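Local coordinates for protein 2-CYS peroxiredoxin (Plasmodium yoelii, PDB 2H01) that probably reduces hydrogen peroxide and organic hydroperoxides to water and alcohols, as a thiol-specific peroxidase of the 2-Cys peroxiredoxin family, at residues V14-F20 / F77-K83; K32-F38 / A123-K129. All blocks are in the same frame, centred on the assembly; numbering follows the deposited sequence.

Overall arrangement
Both contacts belong to the thioredoxin-type fold of the AhpC/TSA family and are tied together through one mixed beta-sheet. Along the chain their segments alternate: V14-F20, K32-F38, F77-K83, then A123-K129. Contact 2 is part of the buried sheet, its centre about 5 Å from the centre of the chain, whereas that of contact 1 lies about 17 Å out, where the turn between strands 10-14 and 20-24 meets helix 76-83. Their centres are 20 Å apart and their nearest atoms about 8 Å, so they do not touch. Strands 66-72 and 98-101 bridge them, 66-72 pairing with 33-38 and 98-101 with 10-14. Contact 2 thus forms the sheet's inside; contact 1 attaches helix 76-83 to its edge hairpin.

Contact 1. Residues V14-F20 / F77-K83; sequences VFGDNTF and FTHLAWK
K83 reaches from helix 76-83 into the turn of the beta-hairpin formed by strands 10-14 and 20-24, and its ammonium group makes the polar half of the contact. K83 NZ donates to F15 O at 2.7 Å, the donor tilted 30° from the carbonyl plane. A weaker bond runs from K83 NZ to G16 O at 3.4 Å. A water joins the same centre: it accepts from K83 NZ at 2.7 Å and also lies within bonding distance of V14 O, 3.1 Å away. A bend at chi3 (62°) turns the otherwise extended lysine chain so that NZ lies among the carbonyls. Several oxygens probably share the positive charge, and I95 O, outside both segments, is a further acceptor.

The apolar half is built on V14, L80 and two aromatic rings. V14 CG2 lies 3.7 Å from H79 CB, while its CG1 packs beside K83 CD. L80 spreads its branches, CD1 lying against N18 CG and CD2 reaching F20 CZ at 3.5 Å. The F20 edge is directed at the F77 face in an offset T-shaped stack, centroids 5.4 Å apart and planes at 81°; K76 adds a cation-pi contact to F20.

At the hairpin, V14 bonds through its backbone to L99 of strand 98-101, and the H79 imidazole joins D42 and I100 O, linking helix 76-83 to that strand and to the loop after strand 33-38.

Contact 2. Residues K32-F38 / A123-K129; sequences KYVLLYF and AFVLIDK
Two antiparallel neighbours in the central sheet of the thioredoxin-type fold, strands 33-38 and 119-127, meet here; the axes of the segments 33-38 and 123-127 approach to 4.7 Å, their N-to-C directions 162° apart. V34 with I127, L36 with V125 and F38 with A123 are the hydrogen-bonded pairs; V125 N to L36 O is 2.7 Å, while A123 N to F38 O is weak at 3.4 Å. L35 with L126 and Y37 with F124 are the non-hydrogen-bonded pairs between them.

On the L35/Y37 face, Y37 CB sits 3.5 Å from F124 CD1, at the edge of the F124 ring, and L35 packs CD2 against L126 CB and CD1 against F124 CD1. Past the strand end, K129 folds back over Y33, its CG 3.5 Å from the ring centroid in a CH-pi contact. Bends along the lysine chain bring NZ to a weak bond with Y33 OH, which also bonds to E161. A water lies between K32 O and D128 O, close enough to bridge them.

Strand 66-72 runs parallel to 33-38 on its other edge, strand 133-138 flanks 119-127, and helix 147-163 covers the F124/L126 face through I150, I154 and L157.

Contact 1. Residues V14-F20 / F77-K83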
ATOM      1  N   VAL A  14       5.008  12.703   1.658  1.00 31.64           N
ATOM      2  CA  VAL A  14       4.221  13.523   2.540  1.00 31.60           C
ATOM      3  C   VAL A  14       3.610  12.700   3.633  1.00 31.34           C
ATOM      4  O   VAL A  14       2.848  11.775   3.379  1.00 31.35           O
ATOM      5  CB  VAL A  14       3.089  14.182   1.829  1.00 31.90           C
ATOM      6  CG1 VAL A  14       2.499  15.248   2.699  1.00 31.52           C
ATOM      7  CG2 VAL A  14       3.541  14.720   0.532  1.00 33.67           C
ATOM      8  N   PHE A  15       3.936  13.056   4.861  1.00 32.35           N
ATOM      9  CA  PHE A  15       3.402  12.322   6.003  1.00 33.00           C
ATOM     10  C   PHE A  15       2.025  12.810   6.442  1.00 34.40           C
ATOM     11  O   PHE A  15       1.483  13.764   5.885  1.00 35.28           O
ATOM     12  CB  PHE A  15       4.387  12.418   7.171  1.00 32.35           C
ATOM     13  CG  PHE A  15       5.748  11.846   6.870  1.00 31.38           C
ATOM     14  CD1 PHE A  15       5.896  10.499   6.543  1.00 32.18           C
ATOM     15  CD2 PHE A  15       6.883  12.647   6.927  1.00 31.90           C
ATOM     16  CE1 PHE A  15       7.159   9.958   6.282  1.00 32.45           C
ATOM     17  CE2 PHE A  15       8.154  12.113   6.665  1.00 31.25           C
ATOM     18  CZ  PHE A  15       8.290  10.766   6.344  1.00 31.06           C
ATOM     19  N   GLY A  16       1.459  12.143   7.435  1.00 35.34           N
ATOM     20  CA  GLY A  16       0.324  12.682   8.153  1.00 36.60           C
ATOM     21  C   GLY A  16       0.566  14.087   8.649  1.00 37.60           C
ATOM     22  O   GLY A  16      -0.198  14.986   8.365  1.00 37.44           O
ATOM     23  N   ASP A  17       1.636  14.258   9.404  1.00 39.92           N
ATOM     24  CA  ASP A  17       2.246  15.560   9.636  1.00 41.79           C
ATOM     25  C   ASP A  17       1.937  16.615   8.570  1.00 41.60           C
ATOM     26  O   ASP A  17       1.840  17.791   8.878  1.00 41.20           O
ATOM     27  CB  ASP A  17       3.762  15.430   9.810  1.00 44.28           C
ATOM     28  CG  ASP A  17       4.151  14.828  11.140  1.00 49.28           C
ATOM     29  OD1 ASP A  17       4.157  15.551  12.147  1.00 51.29           O
ATOM     30  OD2 ASP A  17       4.486  13.639  11.281  1.00 50.13           O
ATOM     31  N   ASN A  18       1.777  16.198   7.320  1.00 40.71           N
ATOM     32  CA  ASN A  18       1.900  17.109   6.182  1.00 39.66           C
ATOM     33  C   ASN A  18       3.305  17.660   6.078  1.00 38.93           C
ATOM     34  O   ASN A  18       3.532  18.707   5.508  1.00 38.04           O
ATOM     35  CB  ASN A  18       0.921  18.272   6.292  1.00 41.11           C
ATOM     36  CG  ASN A  18      -0.468  17.918   5.838  1.00 41.78           C
ATOM     37  OD1 ASN A  18      -0.719  16.843   5.333  1.00 43.99           O
ATOM     38  ND2 ASN A  18      -1.378  18.843   6.015  1.00 43.12           N
ATOM     39  N   THR A  19       4.220  16.899   6.670  1.00 38.63           N
ATOM     40  CA  THR A  19       5.675  17.068   6.652  1.00 38.05           C
ATOM     41  C   THR A  19       6.193  16.428   5.388  1.00 35.98           C
ATOM     42  O   THR A  19       5.652  15.427   4.958  1.00 35.94           O
ATOM     43  CB  THR A  19       6.250  16.247   7.848  1.00 39.97           C
ATOM     44  OG1 THR A  19       6.045  16.944   9.076  1.00 43.20           O
ATOM     45  CG2 THR A  19       7.724  16.089   7.772  1.00 41.31           C
ATOM     46  N   PHE A  20       7.247  16.970   4.792  1.00 33.68           N
ATOM     47  CA  PHE A  20       7.856  16.239   3.687  1.00 30.94           C
ATOM     48  C   PHE A  20       8.934  15.387   4.289  1.00 29.49           C
ATOM     49  O   PHE A  20       9.372  15.638   5.414  1.00 29.07           O
ATOM     50  CB  PHE A  20       8.491  17.168   2.654  1.00 30.69           C
ATOM     51  CG  PHE A  20       7.501  17.883   1.788  1.00 31.13           C
ATOM     52  CD1 PHE A  20       6.287  17.286   1.458  1.00 31.91           C
ATOM     53  CD2 PHE A  20       7.793  19.144   1.276  1.00 31.25           C
ATOM     54  CE1 PHE A  20       5.377  17.938   0.629  1.00 33.24           C
ATOM     55  CE2 PHE A  20       6.890  19.802   0.445  1.00 31.95           C
ATOM     56  CZ  PHE A  20       5.684  19.203   0.121  1.00 32.06           C
ATOM     57  N   PHE A  77       4.687  17.605  -3.892  1.00 24.05           N
ATOM     58  CA  PHE A  77       4.028  18.901  -3.823  1.00 22.40           C
ATOM     59  C   PHE A  77       2.551  18.769  -4.176  1.00 21.91           C
ATOM     60  O   PHE A  77       1.701  19.399  -3.550  1.00 22.68           O
ATOM     61  CB  PHE A  77       4.717  19.884  -4.759  1.00 20.74           C
ATOM     62  CG  PHE A  77       6.136  20.161  -4.381  1.00 19.13           C
ATOM     63  CD1 PHE A  77       6.429  20.977  -3.296  1.00 18.85           C
ATOM     64  CD2 PHE A  77       7.179  19.590  -5.089  1.00 18.00           C
ATOM     65  CE1 PHE A  77       7.741  21.224  -2.919  1.00 19.37           C
ATOM     66  CE2 PHE A  77       8.500  19.831  -4.719  1.00 17.79           C
ATOM     67  CZ  PHE A  77       8.782  20.651  -3.630  1.00 18.00           C
ATOM     68  N   THR A  78       2.204  17.976  -5.175  1.00 22.82           N
ATOM     69  CA  THR A  78       0.788  17.821  -5.434  1.00 23.46           C
ATOM     70  C   THR A  78       0.016  16.934  -4.474  1.00 22.74           C
ATOM     71  O   THR A  78      -1.177  17.120  -4.297  1.00 22.17           O
ATOM     72  CB  THR A  78       0.418  17.610  -6.901  1.00 22.70           C
ATOM     73  OG1 THR A  78       1.591  17.502  -7.692  1.00 24.63           O
ATOM     74  CG2 THR A  78      -0.276  16.313  -7.098  1.00 24.83           C
ATOM     75  N   HIS A  79       0.712  16.010  -3.819  1.00 22.30           N
ATOM     76  CA  HIS A  79       0.067  15.253  -2.742  1.00 21.95           C
ATOM     77  C   HIS A  79      -0.329  16.232  -1.640  1.00 22.66           C
ATOM     78  O   HIS A  79      -1.456  16.226  -1.154  1.00 23.31           O
ATOM     79  CB  HIS A  79       1.024  14.217  -2.123  1.00 20.19           C
ATOM     80  CG  HIS A  79       1.247  12.997  -2.958  1.00 20.12           C
ATOM     81  ND1 HIS A  79       0.430  12.649  -4.009  1.00 20.30           N
ATOM     82  CD2 HIS A  79       2.171  12.012  -2.859  1.00 19.01           C
ATOM     83  CE1 HIS A  79       0.839  11.504  -4.525  1.00 21.50           C
ATOM     84  NE2 HIS A  79       1.894  11.096  -3.842  1.00 19.22           N
ATOM     85  N   LEU A  80       0.619  17.065  -1.233  1.00 23.92           N
ATOM     86  CA  LEU A  80       0.366  18.044  -0.178  1.00 24.36           C
ATOM     87  C   LEU A  80      -0.836  18.921  -0.527  1.00 26.10           C
ATOM     88  O   LEU A  80      -1.757  19.082   0.280  1.00 25.66           O
ATOM     89  CB  LEU A  80       1.601  18.920   0.040  1.00 22.38           C
ATOM     90  CG  LEU A  80       1.434  20.035   1.072  1.00 22.39           C
ATOM     91  CD1 LEU A  80       1.036  19.416   2.419  1.00 22.10           C
ATOM     92  CD2 LEU A  80       2.735  20.835   1.199  1.00 20.07           C
ATOM     93  N   ALA A  81      -0.818  19.478  -1.736  1.00 26.97           N
ATOM     94  CA  ALA A  81      -1.898  20.331  -2.206  1.00 27.30           C
ATOM     95  C   ALA A  81      -3.223  19.575  -2.238  1.00 27.11           C
ATOM     96  O   ALA A  81      -4.284  20.170  -2.046  1.00 27.93           O
ATOM     97  CB  ALA A  81      -1.571  20.869  -3.601  1.00 25.51           C
ATOM     98  N   TRP A  82      -3.164  18.267  -2.479  1.00 27.34           N
ATOM     99  CA  TRP A  82      -4.378  17.457  -2.534  1.00 28.42           C
ATOM    100  C   TRP A  82      -4.911  17.184  -1.130  1.00 29.97           C
ATOM    101  O   TRP A  82      -6.114  17.026  -0.938  1.00 30.68           O
ATOM    102  CB  TRP A  82      -4.105  16.137  -3.252  1.00 28.87           C
ATOM    103  CG  TRP A  82      -5.332  15.438  -3.736  1.00 28.62           C
ATOM    104  CD1 TRP A  82      -6.508  16.014  -4.105  1.00 29.38           C
ATOM    105  CD2 TRP A  82      -5.457  14.044  -4.039  1.00 28.38           C
ATOM    106  NE1 TRP A  82      -7.362  15.070  -4.629  1.00 29.74           N
ATOM    107  CE2 TRP A  82      -6.740  13.851  -4.601  1.00 29.09           C
ATOM    108  CE3 TRP A  82      -4.606  12.939  -3.895  1.00 27.41           C
ATOM    109  CZ2 TRP A  82      -7.194  12.598  -5.023  1.00 29.32           C
ATOM    110  CZ3 TRP A  82      -5.054  11.694  -4.313  1.00 28.51           C
ATOM    111  CH2 TRP A  82      -6.340  11.533  -4.873  1.00 27.92           C
ATOM    112  N   LYS A  83      -4.010  17.123  -0.154  1.00 30.39           N
ATOM    113  CA  LYS A  83      -4.409  16.901   1.228  1.00 30.59           C
ATOM    114  C   LYS A  83      -5.025  18.191   1.777  1.00 30.64           C
ATOM    115  O   LYS A  83      -5.895  18.149   2.644  1.00 30.35           O
ATOM    116  CB  LYS A  83      -3.203  16.496   2.091  1.00 30.47           C
ATOM    117  CG  LYS A  83      -2.639  15.110   1.790  1.00 28.31           C
ATOM    118  CD  LYS A  83      -1.559  14.714   2.783  1.00 27.17           C
ATOM    119  CE  LYS A  83      -2.112  14.646   4.198  1.00 25.42           C
ATOM    120  NZ  LYS A  83      -1.127  14.129   5.180  1.00 25.43           N
TER
HETATM  121  O   HOH W   1      -0.157  11.975   3.906  1.00 17.20           O

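Contact 2. Residues K32-F38 / A123-K129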
ATOM      1  N   LYS A  32       7.623  -3.236  10.866  1.00 28.62           N
ATOM      2  CA  LYS A  32       6.241  -3.096  10.454  1.00 28.47           C
ATOM      3  C   LYS A  32       5.953  -4.046   9.299  1.00 27.47           C
ATOM      4  O   LYS A  32       6.849  -4.379   8.546  1.00 29.37           O
ATOM      5  CB  LYS A  32       6.021  -1.673   9.975  1.00 29.01           C
ATOM      6  CG  LYS A  32       5.096  -0.877  10.818  1.00 31.77           C
ATOM      7  CD  LYS A  32       5.713  -0.520  12.146  1.00 34.65           C
ATOM      8  CE  LYS A  32       4.826   0.452  12.870  1.00 38.22           C
ATOM      9  NZ  LYS A  32       3.590  -0.232  13.289  1.00 38.81           N
ATOM     10  N   TYR A  33       4.698  -4.450   9.127  1.00 25.82           N
ATOM     11  CA  TYR A  33       4.310  -5.082   7.875  1.00 23.63           C
ATOM     12  C   TYR A  33       3.953  -3.854   7.040  1.00 21.85           C
ATOM     13  O   TYR A  33       3.626  -2.808   7.604  1.00 20.71           O
ATOM     14  CB  TYR A  33       3.061  -5.954   8.052  1.00 23.94           C
ATOM     15  CG  TYR A  33       3.246  -7.155   8.935  1.00 22.49           C
ATOM     16  CD1 TYR A  33       3.413  -7.010  10.315  1.00 23.82           C
ATOM     17  CD2 TYR A  33       3.237  -8.442   8.396  1.00 21.02           C
ATOM     18  CE1 TYR A  33       3.562  -8.121  11.143  1.00 24.92           C
ATOM     19  CE2 TYR A  33       3.383  -9.564   9.205  1.00 22.84           C
ATOM     20  CZ  TYR A  33       3.547  -9.397  10.580  1.00 24.66           C
ATOM     21  OH  TYR A  33       3.709 -10.492  11.387  1.00 23.59           O
ATOM     22  N   VAL A  34       4.004  -3.962   5.719  1.00 19.99           N
ATOM     23  CA  VAL A  34       3.683  -2.806   4.889  1.00 19.30           C
ATOM     24  C   VAL A  34       2.582  -3.093   3.883  1.00 18.80           C
ATOM     25  O   VAL A  34       2.607  -4.122   3.222  1.00 19.30           O
ATOM     26  CB  VAL A  34       4.917  -2.317   4.090  1.00 18.95           C
ATOM     27  CG1 VAL A  34       4.537  -1.100   3.233  1.00 17.10           C
ATOM     28  CG2 VAL A  34       6.060  -1.968   5.044  1.00 16.98           C
ATOM     29  N   LEU A  35       1.608  -2.187   3.794  1.00 18.07           N
ATOM     30  CA  LEU A  35       0.545  -2.321   2.805  1.00 17.48           C
ATOM     31  C   LEU A  35       0.802  -1.183   1.821  1.00 18.38           C
ATOM     32  O   LEU A  35       0.465  -0.024   2.087  1.00 19.59           O
ATOM     33  CB  LEU A  35      -0.854  -2.172   3.423  1.00 15.42           C
ATOM     34  CG  LEU A  35      -2.099  -2.633   2.618  1.00 14.34           C
ATOM     35  CD1 LEU A  35      -2.406  -1.703   1.466  1.00 14.57           C
ATOM     36  CD2 LEU A  35      -1.877  -4.030   2.099  1.00 14.29           C
ATOM     37  N   LEU A  36       1.437  -1.515   0.703  1.00 17.68           N
ATOM     38  CA  LEU A  36       1.735  -0.540  -0.337  1.00 17.03           C
ATOM     39  C   LEU A  36       0.624  -0.623  -1.373  1.00 18.42           C
ATOM     40  O   LEU A  36       0.333  -1.710  -1.883  1.00 19.69           O
ATOM     41  CB  LEU A  36       3.074  -0.864  -1.014  1.00 14.46           C
ATOM     42  CG  LEU A  36       3.400   0.008  -2.245  1.00 15.51           C
ATOM     43  CD1 LEU A  36       3.688   1.437  -1.799  1.00 15.46           C
ATOM     44  CD2 LEU A  36       4.596  -0.557  -3.007  1.00 14.29           C
ATOM     45  N   TYR A  37       0.000   0.511  -1.686  1.00 17.78           N
ATOM     46  CA  TYR A  37      -1.067   0.518  -2.678  1.00 17.92           C
ATOM     47  C   TYR A  37      -0.846   1.595  -3.728  1.00 19.08           C
ATOM     48  O   TYR A  37      -0.246   2.632  -3.449  1.00 19.08           O
ATOM     49  CB  TYR A  37      -2.445   0.699  -2.011  1.00 17.16           C
ATOM     50  CG  TYR A  37      -2.711   2.066  -1.402  1.00 15.58           C
ATOM     51  CD1 TYR A  37      -2.366   2.346  -0.082  1.00 16.13           C
ATOM     52  CD2 TYR A  37      -3.330   3.069  -2.146  1.00 14.49           C
ATOM     53  CE1 TYR A  37      -2.637   3.591   0.496  1.00 16.06           C
ATOM     54  CE2 TYR A  37      -3.599   4.323  -1.588  1.00 14.96           C
ATOM     55  CZ  TYR A  37      -3.253   4.573  -0.266  1.00 16.50           C
ATOM     56  OH  TYR A  37      -3.540   5.797   0.285  1.00 16.19           O
ATOM     57  N   PHE A  38      -1.328   1.340  -4.940  1.00 19.79           N
ATOM     58  CA  PHE A  38      -1.171   2.280  -6.047  1.00 21.04           C
ATOM     59  C   PHE A  38      -2.480   2.828  -6.604  1.00 21.55           C
ATOM     60  O   PHE A  38      -3.490   2.135  -6.668  1.00 22.85           O
ATOM     61  CB  PHE A  38      -0.433   1.627  -7.229  1.00 19.95           C
ATOM     62  CG  PHE A  38       1.000   1.289  -6.957  1.00 19.90           C
ATOM     63  CD1 PHE A  38       1.343   0.097  -6.330  1.00 21.88           C
ATOM     64  CD2 PHE A  38       2.016   2.165  -7.333  1.00 21.11           C
ATOM     65  CE1 PHE A  38       2.688  -0.227  -6.077  1.00 22.81           C
ATOM     66  CE2 PHE A  38       3.363   1.858  -7.086  1.00 23.21           C
ATOM     67  CZ  PHE A  38       3.696   0.655  -6.455  1.00 23.91           C
ATOM     68  N   ALA A 123      -3.537  -1.188  -7.260  1.00 23.53           N
ATOM     69  CA  ALA A 123      -3.005  -2.435  -6.719  1.00 23.30           C
ATOM     70  C   ALA A 123      -2.735  -2.393  -5.211  1.00 22.80           C
ATOM     71  O   ALA A 123      -2.328  -1.353  -4.674  1.00 23.92           O
ATOM     72  CB  ALA A 123      -1.718  -2.804  -7.459  1.00 23.05           C
ATOM     73  N   PHE A 124      -2.973  -3.520  -4.534  1.00 21.24           N
ATOM     74  CA  PHE A 124      -2.700  -3.618  -3.098  1.00 21.28           C
ATOM     75  C   PHE A 124      -1.594  -4.655  -2.954  1.00 21.26           C
ATOM     76  O   PHE A 124      -1.738  -5.791  -3.401  1.00 24.68           O
ATOM     77  CB  PHE A 124      -3.932  -4.071  -2.293  1.00 21.58           C
ATOM     78  CG  PHE A 124      -5.077  -3.087  -2.306  1.00 21.87           C
ATOM     79  CD1 PHE A 124      -4.894  -1.768  -1.899  1.00 22.65           C
ATOM     80  CD2 PHE A 124      -6.340  -3.477  -2.754  1.00 20.77           C
ATOM     81  CE1 PHE A 124      -5.958  -0.845  -1.942  1.00 22.30           C
ATOM     82  CE2 PHE A 124      -7.403  -2.565  -2.802  1.00 19.73           C
ATOM     83  CZ  PHE A 124      -7.211  -1.251  -2.398  1.00 19.93           C
ATOM     84  N   VAL A 125      -0.486  -4.258  -2.345  1.00 19.95           N
ATOM     85  CA  VAL A 125       0.649  -5.154  -2.167  1.00 19.11           C
ATOM     86  C   VAL A 125       1.016  -5.269  -0.695  1.00 19.48           C
ATOM     87  O   VAL A 125       1.420  -4.291  -0.065  1.00 19.42           O
ATOM     88  CB  VAL A 125       1.869  -4.640  -2.949  1.00 19.83           C
ATOM     89  CG1 VAL A 125       2.996  -5.673  -2.915  1.00 19.78           C
ATOM     90  CG2 VAL A 125       1.457  -4.338  -4.388  1.00 19.25           C
ATOM     91  N   LEU A 126       0.871  -6.468  -0.146  1.00 19.38           N
ATOM     92  CA  LEU A 126       1.179  -6.689   1.261  1.00 18.54           C
ATOM     93  C   LEU A 126       2.572  -7.296   1.390  1.00 17.35           C
ATOM     94  O   LEU A 126       2.878  -8.311   0.761  1.00 17.03           O
ATOM     95  CB  LEU A 126       0.121  -7.605   1.894  1.00 17.96           C
ATOM     96  CG  LEU A 126       0.383  -8.138   3.304  1.00 18.61           C
ATOM     97  CD1 LEU A 126       0.529  -6.989   4.296  1.00 17.21           C
ATOM     98  CD2 LEU A 126      -0.746  -9.076   3.701  1.00 17.92           C
ATOM     99  N   ILE A 127       3.353  -6.751   2.147  1.00 20.00           N
ATOM    100  CA  ILE A 127       4.750  -7.096   2.377  1.00 20.00           C
ATOM    101  C   ILE A 127       5.007  -7.412   3.847  1.00 20.00           C
ATOM    102  O   ILE A 127       4.518  -6.677   4.734  1.00 18.20           O
ATOM    103  CB  ILE A 127       5.671  -5.950   1.913  1.00 20.00           C
ATOM    104  CG1 ILE A 127       5.277  -5.483   0.511  1.00 20.00           C
ATOM    105  CG2 ILE A 127       7.126  -6.393   1.943  1.00 20.00           C
ATOM    106  CD1 ILE A 127       5.920  -4.178   0.099  1.00 20.00           C
ATOM    107  N   ASP A 128       5.664  -8.510   4.242  1.00 18.16           N
ATOM    108  CA  ASP A 128       5.907  -8.822   5.658  1.00 20.19           C
ATOM    109  C   ASP A 128       7.078  -8.027   6.231  1.00 22.17           C
ATOM    110  O   ASP A 128       7.685  -7.220   5.529  1.00 21.90           O
ATOM    111  CB  ASP A 128       6.129 -10.328   5.886  1.00 21.59           C
ATOM    112  CG  ASP A 128       7.369 -10.861   5.189  1.00 23.92           C
ATOM    113  OD1 ASP A 128       8.332 -10.096   4.955  1.00 25.11           O
ATOM    114  OD2 ASP A 128       7.383 -12.071   4.889  1.00 24.85           O
ATOM    115  N   LYS A 129       7.441  -8.330   7.465  1.00 23.18           N
ATOM    116  CA  LYS A 129       8.451  -7.589   8.190  1.00 23.34           C
ATOM    117  C   LYS A 129       9.872  -7.916   7.723  1.00 24.29           C
ATOM    118  O   LYS A 129      10.837  -7.286   8.122  1.00 24.72           O
ATOM    119  CB  LYS A 129       8.296  -7.846   9.675  1.00 23.64           C
ATOM    120  CG  LYS A 129       6.882  -7.738  10.147  1.00 23.51           C
ATOM    121  CD  LYS A 129       6.822  -7.226  11.567  1.00 24.11           C
ATOM    122  CE  LYS A 129       7.304  -8.260  12.563  1.00 23.83           C
ATOM    123  NZ  LYS A 129       6.504  -9.490  12.509  1.00 25.53           N
TER
HETATM  124  O   HOH W   2       8.682  -4.668   6.210  1.00 20.43           O